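PDB 1H80: iota-carrageenase, which hydrolyses the internal beta-1,4 linkages of iota-carrageenan, a sulfated galactan of red algal cell walls, with inversion of anomeric configuration. Local coordinates for residues K382-P387 with I398-P402; N258-T264 with F348-F354. All coordinates share one frame; numbering follows the deposited sequence.

Contact 1 (K382-P387 with I398-P402); sequences KRVCLP and IYIGP
R383 lays its CB against the ring of P402, CB to CG 4.0 Å, while its bent chain leads the guanidinium away from 398-402 to a cation-pi contact with Y362. The carbonyl of R383 receives a CA-H...O contact from G401 and a hydrogen bond from R461. V384 turns one methyl to the proline: CG2 stands 3.6 Å from CD of P402, the two side chains crossing at about a right angle. A CB on G401 would clash with that methyl. At C385 the backbones join. Its N-H gives a nearly straight bond to I400 O (2.8 Å, 170° at the hydrogen), and I400 N returns a longer one to C385 O (3.2 Å). SG, between the backbone N and carbonyl carbon (chi1 76°), presses on I400 CB at 3.2 Å and is tied by a disulfide to C457. L386 sends CD1 obliquely to the Y399 ring, 3.6 Å from CE2; the phenol OH beyond is held by Y451 O and Q368 NE2. P387 closes the run with CD 3.1 Å from I398 O. Two reciprocal bonds between C385 and I400 make a single antiparallel bridge, a hydrogen-bonded pair, by which a disulfide-anchored loop is fastened to strand 399-401, itself paired on with strand 364-366.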
loop_
_atom_site.group_PDB
_atom_site.type_symbol
_atom_site.label_atom_id
_atom_site.label_comp_id
_atom_site.label_asym_id
_atom_site.label_seq_id
_atom_site.Cartn_x
_atom_site.Cartn_y
_atom_site.Cartn_z
ATOM N N LYS A 382 2.042 -27.567 10.792
ATOM C CA LYS A 382 2.152 -27.099 12.167
ATOM C C LYS A 382 2.260 -25.580 12.258
ATOM O O LYS A 382 2.825 -24.934 11.377
ATOM C CB LYS A 382 3.373 -27.723 12.842
ATOM C CG LYS A 382 3.344 -29.238 12.915
ATOM C CD LYS A 382 4.611 -29.772 13.562
ATOM C CE LYS A 382 4.586 -31.288 13.653
ATOM N NZ LYS A 382 5.833 -31.835 14.262
ATOM N N ARG A 383 1.706 -25.027 13.331
ATOM C CA ARG A 383 1.748 -23.590 13.587
ATOM C C ARG A 383 0.888 -22.728 12.657
ATOM O O ARG A 383 0.977 -21.504 12.696
ATOM C CB ARG A 383 3.201 -23.096 13.556
ATOM C CG ARG A 383 4.144 -23.824 14.521
ATOM C CD ARG A 383 3.732 -23.637 15.975
ATOM N NE ARG A 383 3.930 -22.266 16.448
ATOM C CZ ARG A 383 5.109 -21.738 16.763
ATOM N NH1 ARG A 383 6.216 -22.459 16.661
ATOM N NH2 ARG A 383 5.181 -20.482 17.188
ATOM N N VAL A 384 0.068 -23.355 11.817
ATOM C CA VAL A 384 -0.820 -22.604 10.929
ATOM C C VAL A 384 -2.203 -22.564 11.619
ATOM O O VAL A 384 -2.729 -23.631 11.978
ATOM C CB VAL A 384 -0.904 -23.273 9.526
ATOM C CG1 VAL A 384 -1.825 -22.471 8.620
ATOM C CG2 VAL A 384 0.492 -23.361 8.900
ATOM N N CYS A 385 -2.750 -21.350 11.835
ATOM C CA CYS A 385 -4.059 -21.122 12.502
ATOM C C CYS A 385 -5.079 -20.506 11.496
ATOM O O CYS A 385 -4.689 -19.877 10.499
ATOM C CB CYS A 385 -3.876 -20.193 13.748
ATOM S SG CYS A 385 -3.642 -18.426 13.318
ATOM N N LEU A 386 -6.370 -20.787 11.694
ATOM C CA LEU A 386 -7.438 -20.233 10.849
ATOM C C LEU A 386 -8.190 -19.266 11.764
ATOM O O LEU A 386 -8.745 -19.672 12.788
ATOM C CB LEU A 386 -8.418 -21.315 10.358
ATOM C CG LEU A 386 -9.704 -20.790 9.696
ATOM C CD1 LEU A 386 -9.370 -19.946 8.472
ATOM C CD2 LEU A 386 -10.590 -21.962 9.301
ATOM N N PRO A 387 -8.194 -17.969 11.428
ATOM C CA PRO A 387 -8.894 -16.984 12.258
ATOM C C PRO A 387 -10.368 -17.341 12.427
ATOM O O PRO A 387 -11.006 -17.840 11.501
ATOM C CB PRO A 387 -8.691 -15.683 11.486
ATOM C CG PRO A 387 -7.338 -15.885 10.866
ATOM C CD PRO A 387 -7.427 -17.306 10.359
ATOM N N ILE A 398 -7.857 -15.611 4.913
ATOM C CA ILE A 398 -6.595 -15.353 5.591
ATOM C C ILE A 398 -6.241 -16.425 6.617
ATOM O O ILE A 398 -7.105 -16.942 7.326
ATOM C CB ILE A 398 -6.636 -13.967 6.303
ATOM C CG1 ILE A 398 -5.314 -13.688 7.022
ATOM C CG2 ILE A 398 -7.781 -13.932 7.304
ATOM C CD1 ILE A 398 -4.136 -13.517 6.105
ATOM N N TYR A 399 -4.959 -16.764 6.666
ATOM C CA TYR A 399 -4.438 -17.731 7.621
ATOM C C TYR A 399 -3.202 -17.104 8.231
ATOM O O TYR A 399 -2.605 -16.202 7.642
ATOM C CB TYR A 399 -4.028 -19.035 6.933
ATOM C CG TYR A 399 -5.180 -19.820 6.375
ATOM C CD1 TYR A 399 -5.774 -19.461 5.166
ATOM C CD2 TYR A 399 -5.708 -20.902 7.078
ATOM C CE1 TYR A 399 -6.867 -20.157 4.673
ATOM C CE2 TYR A 399 -6.803 -21.605 6.596
ATOM C CZ TYR A 399 -7.378 -21.227 5.395
ATOM O OH TYR A 399 -8.471 -21.905 4.917
ATOM N N ILE A 400 -2.831 -17.563 9.418
ATOM C CA ILE A 400 -1.631 -17.066 10.069
ATOM C C ILE A 400 -0.746 -18.283 10.268
ATOM O O ILE A 400 -1.196 -19.316 10.770
ATOM C CB ILE A 400 -1.924 -16.417 11.440
ATOM C CG1 ILE A 400 -2.851 -15.212 11.260
ATOM C CG2 ILE A 400 -0.616 -15.988 12.098
ATOM C CD1 ILE A 400 -3.166 -14.479 12.551
ATOM N N GLY A 401 0.510 -18.167 9.859
ATOM C CA GLY A 401 1.419 -19.284 9.995
ATOM C C GLY A 401 2.836 -18.925 9.614
ATOM O O GLY A 401 3.162 -17.749 9.438
ATOM N N PRO A 402 3.706 -19.931 9.459
ATOM C CA PRO A 402 5.109 -19.726 9.097
ATOM C C PRO A 402 5.326 -19.056 7.746
ATOM O O PRO A 402 4.502 -19.170 6.835
ATOM C CB PRO A 402 5.688 -21.141 9.116
ATOM C CG PRO A 402 4.778 -21.887 10.053
ATOM C CD PRO A 402 3.423 -21.360 9.684
#

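Contact 2 (N258-T264 with F348-F354); sequences NGDVQVT and FGTVKVF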
loop_
_atom_site.group_PDB
_atom_site.type_symbol
_atom_site.label_atom_id
_atom_site.label_comp_id
_atom_site.label_asym_id
_atom_site.label_seq_id
_atom_site.Cartn_x
_atom_site.Cartn_y
_atom_site.Cartn_z
ATOM N N ASN A 258 1.767 -1.251 -16.734
ATOM C CA ASN A 258 2.583 -0.317 -15.971
ATOM C C ASN A 258 3.989 -0.207 -16.535
ATOM O O ASN A 258 4.383 -0.982 -17.407
ATOM C CB ASN A 258 2.651 -0.771 -14.513
ATOM C CG ASN A 258 1.290 -0.813 -13.856
ATOM O OD1 ASN A 258 0.723 0.220 -13.502
ATOM N ND2 ASN A 258 0.746 -2.016 -13.703
ATOM N N GLY A 259 4.741 0.761 -16.016
ATOM C CA GLY A 259 6.098 0.986 -16.465
ATOM C C GLY A 259 7.182 0.386 -15.592
ATOM O O GLY A 259 7.006 -0.680 -14.993
ATOM N N ASP A 260 8.309 1.087 -15.514
ATOM C CA ASP A 260 9.457 0.618 -14.755
ATOM C C ASP A 260 9.394 0.911 -13.267
ATOM O O ASP A 260 8.868 1.942 -12.837
ATOM C CB ASP A 260 10.746 1.215 -15.322
ATOM C CG ASP A 260 10.892 0.988 -16.816
ATOM O OD1 ASP A 260 10.253 0.055 -17.347
ATOM O OD2 ASP A 260 11.656 1.741 -17.457
ATOM N N VAL A 261 9.952 -0.010 -12.488
ATOM C CA VAL A 261 9.995 0.118 -11.041
ATOM C C VAL A 261 11.319 -0.430 -10.542
ATOM O O VAL A 261 11.758 -1.495 -10.970
ATOM C CB VAL A 261 8.865 -0.695 -10.351
ATOM C CG1 VAL A 261 8.956 -0.534 -8.832
ATOM C CG2 VAL A 261 7.507 -0.239 -10.853
ATOM N N GLN A 262 11.970 0.309 -9.653
ATOM C CA GLN A 262 13.216 -0.156 -9.073
ATOM C C GLN A 262 13.063 -0.127 -7.567
ATOM O O GLN A 262 12.663 0.887 -6.992
ATOM C CB GLN A 262 14.398 0.721 -9.471
ATOM C CG GLN A 262 15.672 0.309 -8.748
ATOM C CD GLN A 262 16.869 1.127 -9.162
ATOM O OE1 GLN A 262 17.414 0.940 -10.250
ATOM N NE2 GLN A 262 17.283 2.048 -8.298
ATOM N N VAL A 263 13.381 -1.246 -6.932
ATOM C CA VAL A 263 13.284 -1.346 -5.487
ATOM C C VAL A 263 14.614 -1.817 -4.933
ATOM O O VAL A 263 15.235 -2.733 -5.475
ATOM C CB VAL A 263 12.196 -2.358 -5.059
ATOM C CG1 VAL A 263 12.051 -2.346 -3.549
ATOM C CG2 VAL A 263 10.873 -2.017 -5.717
ATOM N N THR A 264 15.062 -1.180 -3.861
ATOM C CA THR A 264 16.312 -1.569 -3.226
ATOM C C THR A 264 16.088 -1.720 -1.732
ATOM O O THR A 264 15.310 -0.979 -1.133
ATOM C CB THR A 264 17.431 -0.524 -3.453
ATOM O OG1 THR A 264 17.019 0.747 -2.929
ATOM C CG2 THR A 264 17.743 -0.389 -4.937
ATOM N N PHE A 348 4.245 -5.040 -16.030
ATOM C CA PHE A 348 5.150 -4.005 -15.567
ATOM C C PHE A 348 6.286 -3.991 -16.574
ATOM O O PHE A 348 6.513 -4.978 -17.276
ATOM C CB PHE A 348 5.695 -4.306 -14.171
ATOM C CG PHE A 348 4.749 -3.949 -13.064
ATOM C CD1 PHE A 348 3.797 -4.858 -12.619
ATOM C CD2 PHE A 348 4.797 -2.685 -12.479
ATOM C CE1 PHE A 348 2.901 -4.518 -11.605
ATOM C CE2 PHE A 348 3.909 -2.331 -11.466
ATOM C CZ PHE A 348 2.957 -3.249 -11.027
ATOM N N GLY A 349 6.984 -2.867 -16.658
ATOM C CA GLY A 349 8.089 -2.762 -17.591
ATOM C C GLY A 349 9.328 -3.396 -17.003
ATOM O O GLY A 349 9.316 -4.565 -16.612
ATOM N N THR A 350 10.405 -2.626 -16.939
ATOM C CA THR A 350 11.647 -3.122 -16.378
ATOM C C THR A 350 11.542 -3.014 -14.866
ATOM O O THR A 350 11.449 -1.916 -14.323
ATOM C CB THR A 350 12.840 -2.294 -16.874
ATOM O OG1 THR A 350 12.921 -2.400 -18.302
ATOM C CG2 THR A 350 14.142 -2.791 -16.254
ATOM N N VAL A 351 11.531 -4.163 -14.197
ATOM C CA VAL A 351 11.436 -4.201 -12.746
ATOM C C VAL A 351 12.635 -4.920 -12.156
ATOM O O VAL A 351 12.924 -6.063 -12.513
ATOM C CB VAL A 351 10.161 -4.936 -12.278
ATOM C CG1 VAL A 351 10.148 -5.035 -10.755
ATOM C CG2 VAL A 351 8.925 -4.202 -12.774
ATOM N N LYS A 352 13.333 -4.240 -11.256
ATOM C CA LYS A 352 14.490 -4.816 -10.594
ATOM C C LYS A 352 14.386 -4.543 -9.107
ATOM O O LYS A 352 14.081 -3.424 -8.692
ATOM C CB LYS A 352 15.784 -4.218 -11.144
ATOM C CG LYS A 352 16.023 -4.540 -12.603
ATOM C CD LYS A 352 17.361 -4.010 -13.075
ATOM C CE LYS A 352 17.539 -4.243 -14.566
ATOM N NZ LYS A 352 18.839 -3.713 -15.060
ATOM N N VAL A 353 14.619 -5.583 -8.319
ATOM C CA VAL A 353 14.572 -5.493 -6.866
ATOM C C VAL A 353 15.926 -5.964 -6.347
ATOM O O VAL A 353 16.287 -7.131 -6.516
ATOM C CB VAL A 353 13.464 -6.398 -6.294
ATOM C CG1 VAL A 353 13.392 -6.246 -4.782
ATOM C CG2 VAL A 353 12.128 -6.048 -6.939
ATOM N N PHE A 354 16.671 -5.057 -5.723
ATOM C CA PHE A 354 17.995 -5.381 -5.197
ATOM C C PHE A 354 18.010 -5.527 -3.682
ATOM O O PHE A 354 17.333 -4.783 -2.974
ATOM C CB PHE A 354 19.009 -4.292 -5.571
ATOM C CG PHE A 354 19.115 -4.025 -7.044
ATOM C CD1 PHE A 354 18.178 -3.228 -7.690
ATOM C CD2 PHE A 354 20.170 -4.552 -7.784
ATOM C CE1 PHE A 354 18.288 -2.955 -9.053
ATOM C CE2 PHE A 354 20.292 -4.287 -9.143
ATOM C CZ PHE A 354 19.349 -3.485 -9.782
#
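F348 and N258 lie side by side and point the same way: N258 CB sits over one face of the ring, 3.9 Å from its centroid, in a CH-pi contact, and ND2 lies above the same ring near its rim, the amide and ring planes 23° apart. V261 CG2 reaches CD2 of F348 obliquely at 4.0 Å. A serine in place of F348 would probably leave the CB and amide of N258 without the ring face they lie over and open a gap beside V261 CG2. Next to the ring, G349 N bonds to G259 O at 2.7 Å from well above the carbonyl plane. D260 then does with its side chain what a backbone carbonyl does farther on: with CG anti to the carbonyl carbon (chi1 -53°), OD1 takes the N-H of T350 at 2.7 Å, from above the carboxylate plane. G349 passes under this carboxylate, where a CB would clash with OD1. From V261 N to T350 O (3.0 Å) the pairing becomes a regular parallel ladder, continued by K352 N to V261 O, V263 N to K352 O and F354 N to V263 O. V261 lines up beside V351, and V263 beside V353, on one face; on the other, T264 CG2 touches CD1 of F354 at 4.0 Å. The second shell fixes the polar ends: N258 OD1 accepts from I232 N, its ND2 gives to S347 O and T219 OG1, Q262 OE1 receives K4 N, and T264 OG1 bonds to D238. F251 meets F348 edge to face, and F354 stacks on F424. Strand 231-243 flanks 261-269 and strand 421-429 flanks 351-359, so these are successive parallel rungs of the beta-helix.

Overall arrangement
Contact 2 joins consecutive rungs of the beta-helix, whereas contact 1 lies in the later part of the chain, away from the stacked rungs. Their centres lie about 31 Å apart and their nearest atoms about 20 Å. Along the chain they follow in series: strand 351-359, which carries the second half of contact 2, runs on toward strand 364-366, the partner of 399-401 in contact 1. A bound calcium ion lies about 9 Å from the V351 side chain of contact 2. The centre of contact 1 is about 23 Å from that of the chain, against about 16 Å for contact 2.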